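Local coordinates for carbonic anhydrase (Trichomonas vaginalis, PDB 6Y04), which probably catalyses the reversible hydration of carbon dioxide to hydrogencarbonate, binding one zinc ion in each subunit, at residues K26-H31 and E56-K61; Q89-M94 and I161-L166; A104-L109 and K132-F137. One frame throughout, in Å; residues are numbered along the deposited sequence.

How the contacts relate
Contacts 1 and 2 reach the same sheet and touch: their centres lie about 12 Å apart, and H31 O comes within 2.7 Å of Q89 N, a probable hydrogen bond. Contact 1 joins the turn leading into strand 32-36 to E56 and the first residues after it; contact 2 pairs strands 90-96 and 163-168. Contact 3 is helical, its centre about 30 Å from that of contact 1 and about 25 Å from that of contact 2. The zinc ion, held by C37, H96 and C99, relates the last two: strand 90-96 ends at H96, the M94 side chain lying about 10 Å from the metal, and that of A104 in contact 3 about 9 Å. All three touch the second subunit.

Contact 1: K26-H31 and E56-K61; sequences KAPQRH and EATVIK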
loop_
_atom_site.group_PDB
_atom_site.type_symbol
_atom_site.label_atom_id
_atom_site.label_comp_id
_atom_site.label_asym_id
_atom_site.label_seq_id
_atom_site.Cartn_x
_atom_site.Cartn_y
_atom_site.Cartn_z
ATOM N N LYS A 26 13.108 10.823 7.614
ATOM C CA LYS A 26 11.722 10.545 7.278
ATOM C C LYS A 26 11.527 10.523 5.762
ATOM O O LYS A 26 10.545 9.957 5.286
ATOM C CB LYS A 26 10.787 11.536 7.976
ATOM C CG LYS A 26 10.924 12.989 7.537
ATOM C CD LYS A 26 10.368 14.007 8.519
ATOM C CE LYS A 26 11.086 15.345 8.448
ATOM N NZ LYS A 26 10.634 16.170 7.300
ATOM N N ALA A 27 12.456 11.146 5.021
ATOM C CA ALA A 27 12.413 11.184 3.563
ATOM C C ALA A 27 13.213 10.015 2.982
ATOM O O ALA A 27 14.268 9.664 3.504
ATOM C CB ALA A 27 12.917 12.514 3.048
ATOM N N PRO A 28 12.732 9.367 1.894
ATOM C CA PRO A 28 13.475 8.288 1.238
ATOM C C PRO A 28 14.798 8.755 0.635
ATOM O O PRO A 28 14.823 9.655 -0.211
ATOM C CB PRO A 28 12.528 7.785 0.140
ATOM C CG PRO A 28 11.549 8.925 -0.080
ATOM C CD PRO A 28 11.431 9.624 1.256
ATOM N N GLN A 29 15.884 8.089 1.049
ATOM C CA GLN A 29 17.234 8.566 0.790
ATOM C C GLN A 29 17.685 8.271 -0.642
ATOM O O GLN A 29 18.719 8.773 -1.072
ATOM C CB GLN A 29 18.196 8.078 1.880
ATOM C CG GLN A 29 17.930 8.707 3.248
ATOM C CD GLN A 29 18.041 10.213 3.223
ATOM O OE1 GLN A 29 19.127 10.775 3.101
ATOM N NE2 GLN A 29 16.904 10.886 3.323
ATOM N N ARG A 30 16.911 7.475 -1.393
ATOM C CA ARG A 30 17.243 7.245 -2.791
ATOM C C ARG A 30 16.235 7.948 -3.700
ATOM O O ARG A 30 16.324 7.839 -4.924
ATOM C CB ARG A 30 17.340 5.750 -3.093
ATOM C CG ARG A 30 18.644 5.118 -2.630
ATOM C CD ARG A 30 18.578 3.617 -2.770
ATOM N NE ARG A 30 18.412 3.161 -4.144
ATOM C CZ ARG A 30 18.215 1.893 -4.489
ATOM N NH1 ARG A 30 18.174 0.941 -3.570
ATOM N NH2 ARG A 30 18.072 1.577 -5.763
ATOM N N HIS A 31 15.282 8.661 -3.083
ATOM C CA HIS A 31 14.347 9.535 -3.775
ATOM C C HIS A 31 13.476 8.737 -4.741
ATOM O O HIS A 31 13.180 9.204 -5.841
ATOM C CB HIS A 31 15.083 10.674 -4.495
ATOM C CG HIS A 31 16.137 11.348 -3.683
ATOM N ND1 HIS A 31 15.834 12.193 -2.626
ATOM C CD2 HIS A 31 17.482 11.308 -3.776
ATOM C CE1 HIS A 31 16.954 12.617 -2.080
ATOM N NE2 HIS A 31 17.979 12.109 -2.784
ATOM N N GLU A 56 15.123 4.077 2.310
ATOM C CA GLU A 56 15.597 4.425 0.974
ATOM C C GLU A 56 14.449 4.816 0.041
ATOM O O GLU A 56 14.643 5.625 -0.856
ATOM C CB GLU A 56 16.388 3.270 0.356
ATOM C CG GLU A 56 17.692 2.959 1.061
ATOM C CD GLU A 56 18.569 1.987 0.290
ATOM O OE1 GLU A 56 18.024 1.133 -0.467
ATOM O OE2 GLU A 56 19.798 2.089 0.429
ATOM N N ALA A 57 13.263 4.228 0.234
ATOM C CA ALA A 57 12.135 4.432 -0.665
ATOM C C ALA A 57 10.835 4.513 0.129
ATOM O O ALA A 57 10.746 3.997 1.234
ATOM C CB ALA A 57 12.061 3.302 -1.662
ATOM N N THR A 58 9.817 5.151 -0.455
ATOM C CA THR A 58 8.450 4.918 -0.017
ATOM C C THR A 58 7.919 3.707 -0.778
ATOM O O THR A 58 8.262 3.505 -1.947
ATOM C CB THR A 58 7.562 6.156 -0.217
ATOM O OG1 THR A 58 7.672 6.566 -1.579
ATOM C CG2 THR A 58 7.931 7.303 0.697
ATOM N N VAL A 59 7.091 2.908 -0.093
ATOM C CA VAL A 59 6.471 1.737 -0.683
ATOM C C VAL A 59 4.959 1.851 -0.510
ATOM O O VAL A 59 4.472 2.015 0.604
ATOM C CB VAL A 59 7.025 0.425 -0.083
ATOM C CG1 VAL A 59 6.363 -0.805 -0.694
ATOM C CG2 VAL A 59 8.544 0.340 -0.200
ATOM N N ILE A 60 4.240 1.771 -1.637
ATOM C CA ILE A 60 2.794 1.921 -1.712
ATOM C C ILE A 60 2.265 0.580 -2.206
ATOM O O ILE A 60 2.781 0.064 -3.188
ATOM C CB ILE A 60 2.460 3.071 -2.691
ATOM C CG1 ILE A 60 3.078 4.394 -2.227
ATOM C CG2 ILE A 60 0.962 3.195 -2.937
ATOM C CD1 ILE A 60 3.561 5.298 -3.340
ATOM N N LYS A 61 1.281 -0.001 -1.509
ATOM C CA LYS A 61 0.780 -1.315 -1.882
ATOM C C LYS A 61 -0.746 -1.357 -1.870
ATOM O O LYS A 61 -1.381 -0.972 -0.893
ATOM C CB LYS A 61 1.252 -2.399 -0.911
ATOM C CG LYS A 61 2.751 -2.649 -0.808
ATOM C CD LYS A 61 2.987 -3.949 -0.081
ATOM C CE LYS A 61 4.416 -4.183 0.334
ATOM N NZ LYS A 61 4.504 -5.433 1.124
#
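R30 is bonded to E56 twice, through the main chain and through the side chains. In the main-chain bond R30 N lies 3.0 Å from E56 O, with an angle of 155° at the hydrogen. Q29 N is 3.4 Å from the same E56 O, but its angle is too poor for a hydrogen bond.

The charged groups form a salt bridge, R30 NH1 to E56 OE1 at 3.1 Å. Its two sides differ: the oxygen lies at the edge of the guanidinium, in its plane, whereas NH1 comes to OE1 from above the carboxylate. The planes are 89° apart, and one pair, NH1 and OE1, makes the bridge. A bend in the arginine chain (chi3 63°) brings NH1 round to OE1 while R30 CD rests 3.5 Å from E56 CD. Both groups have further partners: E56 OE1 also accepts from K53 N, and R30 NE bonds to Q3 OE1 of the second subunit.

P28 to H31 form a type I beta turn, closed by H31 N to P28 O at 3.1 Å, within the loop between helix 3-17 and strand 32-36. Strand 57-61 runs parallel to 32-36, T58 pairing with I32 and I34, so the turn meets its neighbour at the N-terminal end of the strand pair. From within the turn, Q29 NE2 reaches back to A27 O at 2.9 Å.

The P28 ring packs on the chain: its CB lies 3.2 Å from E56 O, and P28 CG meets T58 CG2 at 4.0 Å. The first torsion of T58 sets that methyl anti to the carbonyl carbon, where it meets P28, and leaves OG1 to bond S82 OG. L86 and V88 also pack on P28, as does T40 of the second subunit.

Contact 2: Q89-M94 and I161-L166; sequences QEIFIM and IPIHGL
Segments 89-94 and 161-166 run parallel, their strand axes approaching to 4.6 Å at 24°, and I91 and I93 each use both N and O to bond the other strand: I91 N to P162 O, H164 N to I91 O, I93 N to H164 O and L166 N to I93 O, the last three at 2.8 Å. On the face carrying F92, H164 and L166, the F92 and H164 side chains lie side by side and point the same way. Their rings form an offset stack, centroids 4.4 Å apart and planes at 29°, with H164 CD2 over one face of F92 near its rim, 3.4 Å from F92 CE2. These are neighbouring interior strands, 90-96 being the middle one, of the mixed, mostly parallel sheet of the beta-class carbonic anhydrase fold. Both nitrogens of H164 are engaged: NE2 donates to E90 OE1 at 3.0 Å, a bent bond (142°) reaching the oxygen on its anti side, and ND1 takes a bond from G181 N, which restrains ring rotation. E90 OE1 is shared with Y182 OH. On the opposite face I93 CD1 packs on I163 CG2 at 3.6 Å, against helix 140-152, whose V151 touches both isoleucines.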
loop_
_atom_site.group_PDB
_atom_site.type_symbol
_atom_site.label_atom_id
_atom_site.label_comp_id
_atom_site.label_asym_id
_atom_site.label_seq_id
_atom_site.Cartn_x
_atom_site.Cartn_y
_atom_site.Cartn_z
ATOM N N GLN A 89 11.966 11.403 -6.798
ATOM C CA GLN A 89 12.308 11.832 -8.148
ATOM C C GLN A 89 11.993 10.750 -9.181
ATOM O O GLN A 89 12.018 11.037 -10.373
ATOM C CB GLN A 89 13.794 12.170 -8.247
ATOM C CG GLN A 89 14.242 13.276 -7.309
ATOM C CD GLN A 89 15.752 13.313 -7.221
ATOM O OE1 GLN A 89 16.446 12.420 -7.706
ATOM N NE2 GLN A 89 16.285 14.350 -6.592
ATOM N N GLU A 90 11.723 9.514 -8.730
ATOM C CA GLU A 90 11.485 8.394 -9.630
ATOM C C GLU A 90 10.389 7.498 -9.062
ATOM O O GLU A 90 10.341 7.257 -7.854
ATOM C CB GLU A 90 12.768 7.585 -9.839
ATOM C CG GLU A 90 13.841 8.322 -10.633
ATOM C CD GLU A 90 15.051 7.496 -11.035
ATOM O OE1 GLU A 90 14.854 6.398 -11.593
ATOM O OE2 GLU A 90 16.193 7.941 -10.781
ATOM N N ILE A 91 9.517 7.004 -9.947
ATOM C CA ILE A 91 8.466 6.091 -9.530
ATOM C C ILE A 91 8.650 4.761 -10.254
ATOM O O ILE A 91 8.767 4.724 -11.478
ATOM C CB ILE A 91 7.064 6.689 -9.777
ATOM C CG1 ILE A 91 6.841 8.001 -9.019
ATOM C CG2 ILE A 91 5.971 5.670 -9.471
ATOM C CD1 ILE A 91 5.614 8.771 -9.479
ATOM N N PHE A 92 8.671 3.671 -9.478
ATOM C CA PHE A 92 8.668 2.326 -10.027
ATOM C C PHE A 92 7.336 1.655 -9.715
ATOM O O PHE A 92 6.970 1.505 -8.547
ATOM C CB PHE A 92 9.799 1.504 -9.409
ATOM C CG PHE A 92 11.178 2.023 -9.713
ATOM C CD1 PHE A 92 11.687 3.124 -9.036
ATOM C CD2 PHE A 92 11.964 1.419 -10.684
ATOM C CE1 PHE A 92 12.955 3.614 -9.321
ATOM C CE2 PHE A 92 13.231 1.908 -10.969
ATOM C CZ PHE A 92 13.725 3.000 -10.286
ATOM N N ILE A 93 6.616 1.258 -10.772
ATOM C CA ILE A 93 5.411 0.459 -10.608
ATOM C C ILE A 93 5.730 -1.003 -10.909
ATOM O O ILE A 93 6.140 -1.348 -12.019
ATOM C CB ILE A 93 4.262 1.027 -11.467
ATOM C CG1 ILE A 93 3.908 2.443 -11.003
ATOM C CG2 ILE A 93 3.048 0.107 -11.437
ATOM C CD1 ILE A 93 3.367 3.312 -12.100
ATOM N N MET A 94 5.537 -1.857 -9.896
ATOM C CA MET A 94 6.004 -3.233 -9.955
ATOM C C MET A 94 4.849 -4.207 -9.717
ATOM O O MET A 94 4.418 -4.411 -8.579
ATOM C CB MET A 94 7.115 -3.470 -8.931
ATOM C CG MET A 94 7.617 -4.892 -8.931
ATOM S SD MET A 94 9.174 -5.077 -8.069
ATOM C CE MET A 94 8.642 -4.788 -6.383
ATOM N N ILE A 161 9.538 13.554 -13.822
ATOM C CA ILE A 161 9.624 12.432 -12.896
ATOM C C ILE A 161 9.463 11.141 -13.702
ATOM O O ILE A 161 8.359 10.814 -14.138
ATOM C CB ILE A 161 8.562 12.541 -11.773
ATOM C CG1 ILE A 161 8.699 13.815 -10.930
ATOM C CG2 ILE A 161 8.508 11.274 -10.922
ATOM C CD1 ILE A 161 9.867 13.846 -9.972
ATOM N N PRO A 162 10.548 10.376 -13.958
ATOM C CA PRO A 162 10.427 9.087 -14.642
ATOM C C PRO A 162 9.495 8.092 -13.947
ATOM O O PRO A 162 9.481 7.990 -12.720
ATOM C CB PRO A 162 11.864 8.545 -14.684
ATOM C CG PRO A 162 12.639 9.383 -13.689
ATOM C CD PRO A 162 11.942 10.722 -13.646
ATOM N N ILE A 163 8.708 7.375 -14.760
ATOM C CA ILE A 163 7.850 6.304 -14.280
ATOM C C ILE A 163 8.216 5.002 -14.987
ATOM O O ILE A 163 8.013 4.869 -16.199
ATOM C CB ILE A 163 6.363 6.654 -14.464
ATOM C CG1 ILE A 163 6.046 8.019 -13.850
ATOM C CG2 ILE A 163 5.493 5.556 -13.871
ATOM C CD1 ILE A 163 4.964 8.754 -14.572
ATOM N N HIS A 164 8.736 4.051 -14.195
ATOM C CA HIS A 164 9.194 2.760 -14.685
ATOM C C HIS A 164 8.162 1.678 -14.384
ATOM O O HIS A 164 7.357 1.804 -13.467
ATOM C CB HIS A 164 10.550 2.380 -14.072
ATOM C CG HIS A 164 11.513 3.510 -13.972
ATOM N ND1 HIS A 164 12.303 3.892 -15.023
ATOM C CD2 HIS A 164 11.814 4.338 -12.949
ATOM C CE1 HIS A 164 13.053 4.914 -14.657
ATOM N NE2 HIS A 164 12.768 5.210 -13.388
ATOM N N GLY A 165 8.228 0.600 -15.165
ATOM C CA GLY A 165 7.377 -0.555 -14.963
ATOM C C GLY A 165 8.214 -1.816 -14.806
ATOM O O GLY A 165 9.072 -2.088 -15.637
ATOM N N LEU A 166 7.956 -2.549 -13.719
ATOM C CA LEU A 166 8.677 -3.775 -13.423
ATOM C C LEU A 166 7.681 -4.905 -13.194
ATOM O O LEU A 166 6.534 -4.677 -12.808
ATOM C CB LEU A 166 9.542 -3.573 -12.176
ATOM C CG LEU A 166 10.536 -2.413 -12.230
ATOM C CD1 LEU A 166 11.319 -2.320 -10.932
ATOM C CD2 LEU A 166 11.487 -2.545 -13.410
#

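Contact 3: A104-L109 and K132-F137; sequences ASTDSL and KWVDDF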
loop_
_atom_site.group_PDB
_atom_site.type_symbol
_atom_site.label_atom_id
_atom_site.label_comp_id
_atom_site.label_asym_id
_atom_site.label_seq_id
_atom_site.Cartn_x
_atom_site.Cartn_y
_atom_site.Cartn_z
ATOM N N ALA A 104 -10.057 -12.285 -10.303
ATOM C CA ALA A 104 -11.053 -11.674 -9.441
ATOM C C ALA A 104 -11.976 -10.827 -10.308
ATOM O O ALA A 104 -11.532 -10.108 -11.195
ATOM C CB ALA A 104 -10.388 -10.843 -8.374
ATOM N N SER A 105 -13.277 -10.935 -10.054
ATOM C CA SER A 105 -14.275 -10.234 -10.840
ATOM C C SER A 105 -15.375 -9.759 -9.900
ATOM O O SER A 105 -15.414 -10.176 -8.746
ATOM C CB SER A 105 -14.826 -11.129 -11.915
ATOM O OG SER A 105 -15.580 -12.181 -11.343
ATOM N N THR A 106 -16.269 -8.900 -10.405
ATOM C CA THR A 106 -17.394 -8.427 -9.614
ATOM C C THR A 106 -18.340 -9.589 -9.323
ATOM O O THR A 106 -18.952 -9.642 -8.258
ATOM C CB THR A 106 -18.091 -7.218 -10.257
ATOM O OG1 THR A 106 -18.205 -7.454 -11.658
ATOM C CG2 THR A 106 -17.341 -5.922 -10.045
ATOM N N ASP A 107 -18.423 -10.534 -10.269
ATOM C CA ASP A 107 -19.251 -11.716 -10.101
ATOM C C ASP A 107 -18.752 -12.549 -8.925
ATOM O O ASP A 107 -19.538 -12.886 -8.052
ATOM C CB ASP A 107 -19.420 -12.458 -11.428
ATOM C CG ASP A 107 -20.438 -11.786 -12.342
ATOM O OD1 ASP A 107 -20.846 -10.643 -12.042
ATOM O OD2 ASP A 107 -20.836 -12.413 -13.345
ATOM N N SER A 108 -17.449 -12.857 -8.909
ATOM C CA SER A 108 -16.863 -13.743 -7.911
ATOM C C SER A 108 -16.894 -13.087 -6.531
ATOM O O SER A 108 -17.182 -13.744 -5.535
ATOM C CB SER A 108 -15.466 -14.181 -8.296
ATOM O OG SER A 108 -14.509 -13.158 -8.055
ATOM N N LEU A 109 -16.628 -11.776 -6.489
ATOM C CA LEU A 109 -16.662 -11.049 -5.230
ATOM C C LEU A 109 -18.102 -10.944 -4.746
ATOM O O LEU A 109 -18.357 -11.083 -3.551
ATOM C CB LEU A 109 -16.019 -9.669 -5.392
ATOM C CG LEU A 109 -14.494 -9.666 -5.498
ATOM C CD1 LEU A 109 -14.006 -8.322 -5.987
ATOM C CD2 LEU A 109 -13.823 -10.015 -4.175
ATOM N N LYS A 132 -14.183 -1.255 -11.897
ATOM C CA LYS A 132 -13.071 -0.478 -12.416
ATOM C C LYS A 132 -11.741 -0.988 -11.862
ATOM O O LYS A 132 -10.703 -0.799 -12.489
ATOM C CB LYS A 132 -13.342 1.012 -12.208
ATOM C CG LYS A 132 -14.341 1.566 -13.221
ATOM C CD LYS A 132 -15.049 2.830 -12.797
ATOM C CE LYS A 132 -16.077 3.272 -13.818
ATOM N NZ LYS A 132 -16.739 4.538 -13.421
ATOM N N TRP A 133 -11.791 -1.673 -10.709
ATOM C CA TRP A 133 -10.609 -2.247 -10.078
ATOM C C TRP A 133 -10.362 -3.680 -10.551
ATOM O O TRP A 133 -9.235 -4.040 -10.901
ATOM C CB TRP A 133 -10.723 -2.205 -8.547
ATOM C CG TRP A 133 -10.320 -0.921 -7.886
ATOM C CD1 TRP A 133 -9.070 -0.571 -7.464
ATOM C CD2 TRP A 133 -11.186 0.169 -7.520
ATOM N NE1 TRP A 133 -9.093 0.666 -6.882
ATOM C CE2 TRP A 133 -10.376 1.148 -6.899
ATOM C CE3 TRP A 133 -12.559 0.422 -7.662
ATOM C CZ2 TRP A 133 -10.896 2.357 -6.432
ATOM C CZ3 TRP A 133 -13.074 1.614 -7.192
ATOM C CH2 TRP A 133 -12.249 2.568 -6.587
ATOM N N VAL A 134 -11.420 -4.502 -10.534
ATOM C CA VAL A 134 -11.235 -5.946 -10.585
ATOM C C VAL A 134 -11.461 -6.493 -11.995
ATOM O O VAL A 134 -10.781 -7.438 -12.396
ATOM C CB VAL A 134 -12.055 -6.687 -9.504
ATOM C CG1 VAL A 134 -11.619 -6.276 -8.101
ATOM C CG2 VAL A 134 -13.555 -6.505 -9.687
ATOM N N ASP A 135 -12.403 -5.903 -12.740
ATOM C CA ASP A 135 -12.748 -6.415 -14.056
ATOM C C ASP A 135 -11.784 -5.877 -15.110
ATOM O O ASP A 135 -11.455 -6.579 -16.063
ATOM C CB ASP A 135 -14.214 -6.141 -14.393
ATOM C CG ASP A 135 -15.178 -6.932 -13.531
ATOM O OD1 ASP A 135 -14.834 -8.074 -13.168
ATOM O OD2 ASP A 135 -16.262 -6.396 -13.231
ATOM N N ASP A 136 -11.333 -4.631 -14.919
ATOM C CA ASP A 136 -10.426 -3.994 -15.859
ATOM C C ASP A 136 -9.025 -4.594 -15.739
ATOM O O ASP A 136 -8.226 -4.463 -16.664
ATOM C CB ASP A 136 -10.491 -2.465 -15.765
ATOM C CG ASP A 136 -11.860 -1.897 -16.119
ATOM O OD1 ASP A 136 -12.674 -2.651 -16.695
ATOM O OD2 ASP A 136 -12.108 -0.706 -15.811
ATOM N N PHE A 137 -8.745 -5.257 -14.609
ATOM C CA PHE A 137 -7.491 -5.973 -14.411
ATOM C C PHE A 137 -7.477 -7.252 -15.258
ATOM O O PHE A 137 -7.941 -8.307 -14.821
ATOM C CB PHE A 137 -7.235 -6.241 -12.923
ATOM C CG PHE A 137 -5.813 -6.619 -12.589
ATOM C CD1 PHE A 137 -5.279 -7.842 -12.987
ATOM C CD2 PHE A 137 -5.002 -5.761 -11.858
ATOM C CE1 PHE A 137 -3.970 -8.187 -12.682
ATOM C CE2 PHE A 137 -3.694 -6.110 -11.545
ATOM C CZ PHE A 137 -3.180 -7.322 -11.958
#
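D135 OD2 is gripped by T106 OG1, which donates to its syn lone pair at 2.7 Å, and more weakly by S131 OG. The other carboxylate oxygen, D135 OD1, takes T106 N at 3.2 Å with an angle of 151° at the hydrogen, also from the syn side though tilted from the plane. One aspartate thus holds one threonine by two points. The torsion of T106 (chi1 42°) allows it, placing OG1 between the backbone N and the carbonyl carbon, where hydroxyl and N-H can both face the carboxylate.

V134 supplies the apolar half. Its CG1 meets L109 CD1 tip to tip at 3.8 Å, and V134 CG2 lies at the same 3.8 Å from T106 CG2, the two side chains slanting across each other. L109 also packs on L130, and on Y84 of the second subunit.

S105 fixes the helix start from within its own segment: S105 OG accepts from S108 N at 3.1 Å, while its carbonyl O receives both L109 N and S108 OG. The D135 carboxylate is probably stabilised by the dipole of helix 106-115. With S105 as N-cap, this is a capped helix N-terminus, met by the end region of helix 120-134.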